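Local atomic coordinates of heparin binding protein (Homo sapiens, PDB entry 1A7S), a protein that binds heparin, kills many Gram-negative bacteria, probably through affinity for their lipopolysaccharide, and attracts monocytes and fibroblasts as a neutrophil protein of the serine protease fold. Residues F203-V206 against A207-R210. Numbering follows the deposited sequence.
Sequences FTRV and ALFR
With CG set opposite its own carbonyl carbon (chi1 -64°), F209 brings its ring back alongside the R205 carbonyl, toward T204. In T204, OG1 stands anti to the carbonyl carbon (chi1 -53°), which places the methyl CG2 anti to the backbone N and against the ring: CG2 of T204 lies 3.7 Å from CE2 of F209, the two side chains crossing at about a right angle. The same ring turns its edge to the backbone, CD2 of F209 standing 3.3 Å from O of R205, near the ring plane. Bordered by that edge, R205 O accepts a hydrogen bond from L208 N over 3.1 Å. One residue on, F209 N donates to V206 O at 2.8 Å. The aliphatic part of R205 lies obliquely across the exposed L208, CD of R205 being 3.8 Å from CG of L208, while R205 NE is held by the carbonyl of N158. T204 OG1 bonds to the carbonyl of D89, and F209 packs on N79, N88 and L90. Two successive i to i+3 bonds thus wind a short 3-10 turn, which links strand 201-205 to the C-terminal helix 210-218 characteristic of trypsin-like proteins, with F209 as the N-cap residue.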
loop_
_atom_site.group_PDB
_atom_site.type_symbol
_atom_site.label_atom_id
_atom_site.label_comp_id
_atom_site.label_asym_id
_atom_site.label_seq_id
_atom_site.Cartn_x
_atom_site.Cartn_y
_atom_site.Cartn_z
ATOM N N PHE A 203 5.265 -8.623 0.369
ATOM C CA PHE A 203 5.125 -7.316 -0.220
ATOM C C PHE A 203 5.903 -7.280 -1.532
ATOM O O PHE A 203 6.994 -7.834 -1.631
ATOM C CB PHE A 203 5.746 -6.238 0.729
ATOM C CG PHE A 203 5.018 -6.093 2.025
ATOM C CD1 PHE A 203 5.287 -6.868 3.102
ATOM C CD2 PHE A 203 4.075 -5.092 2.164
ATOM C CE1 PHE A 203 4.639 -6.759 4.297
ATOM C CE2 PHE A 203 3.413 -4.914 3.369
ATOM C CZ PHE A 203 3.654 -5.780 4.418
ATOM N N THR A 204 5.358 -6.652 -2.540
ATOM C CA THR A 204 6.124 -6.436 -3.786
ATOM C C THR A 204 7.341 -5.624 -3.475
ATOM O O THR A 204 7.249 -4.629 -2.739
ATOM C CB THR A 204 5.202 -5.681 -4.768
ATOM O OG1 THR A 204 4.018 -6.444 -4.832
ATOM C CG2 THR A 204 5.897 -5.504 -6.141
ATOM N N ARG A 205 8.498 -6.034 -3.976
ATOM C CA ARG A 205 9.752 -5.359 -3.716
ATOM C C ARG A 205 9.870 -4.114 -4.592
ATOM O O ARG A 205 10.288 -4.176 -5.733
ATOM C CB ARG A 205 10.901 -6.322 -3.946
ATOM C CG ARG A 205 12.264 -5.726 -3.529
ATOM C CD ARG A 205 13.442 -6.739 -3.742
ATOM N NE ARG A 205 13.360 -7.781 -2.697
ATOM C CZ ARG A 205 14.009 -7.768 -1.540
ATOM N NH1 ARG A 205 14.650 -6.644 -1.141
ATOM N NH2 ARG A 205 13.989 -8.794 -0.748
ATOM N N VAL A 206 9.507 -2.986 -4.040
ATOM C CA VAL A 206 9.407 -1.717 -4.747
ATOM C C VAL A 206 10.692 -1.351 -5.447
ATOM O O VAL A 206 10.684 -0.839 -6.582
ATOM C CB VAL A 206 8.908 -0.603 -3.855
ATOM C CG1 VAL A 206 8.927 0.761 -4.556
ATOM C CG2 VAL A 206 7.479 -0.851 -3.388
ATOM N N ALA A 207 11.817 -1.575 -4.798
ATOM C CA ALA A 207 13.091 -1.157 -5.363
ATOM C C ALA A 207 13.417 -1.813 -6.701
ATOM O O ALA A 207 14.220 -1.285 -7.467
ATOM C CB ALA A 207 14.219 -1.379 -4.385
ATOM N N LEU A 208 12.798 -2.941 -6.990
ATOM C CA LEU A 208 13.028 -3.578 -8.307
ATOM C C LEU A 208 12.407 -2.776 -9.427
ATOM O O LEU A 208 12.736 -3.004 -10.591
ATOM C CB LEU A 208 12.428 -4.974 -8.317
ATOM C CG LEU A 208 13.049 -6.022 -7.427
ATOM C CD1 LEU A 208 12.263 -7.322 -7.533
ATOM C CD2 LEU A 208 14.519 -6.160 -7.795
ATOM N N PHE A 209 11.416 -1.954 -9.096
ATOM C CA PHE A 209 10.549 -1.272 -10.087
ATOM C C PHE A 209 10.785 0.232 -10.115
ATOM O O PHE A 209 10.027 0.939 -10.778
ATOM C CB PHE A 209 9.077 -1.517 -9.705
ATOM C CG PHE A 209 8.693 -2.972 -9.775
ATOM C CD1 PHE A 209 8.191 -3.451 -10.958
ATOM C CD2 PHE A 209 8.795 -3.784 -8.693
ATOM C CE1 PHE A 209 7.990 -4.821 -11.074
ATOM C CE2 PHE A 209 8.535 -5.121 -8.759
ATOM C CZ PHE A 209 8.148 -5.654 -9.973
ATOM N N ARG A 210 11.819 0.759 -9.461
ATOM C CA ARG A 210 11.947 2.229 -9.404
ATOM C C ARG A 210 12.090 2.885 -10.752
ATOM O O ARG A 210 11.466 3.906 -11.016
ATOM C CB ARG A 210 13.079 2.629 -8.479
ATOM C CG ARG A 210 13.382 4.095 -8.417
ATOM C CD ARG A 210 12.207 4.941 -7.878
ATOM N NE ARG A 210 12.505 6.359 -7.952
ATOM C CZ ARG A 210 13.198 7.040 -7.049
ATOM N NH1 ARG A 210 13.675 6.477 -5.992
ATOM N NH2 ARG A 210 13.417 8.360 -7.238
#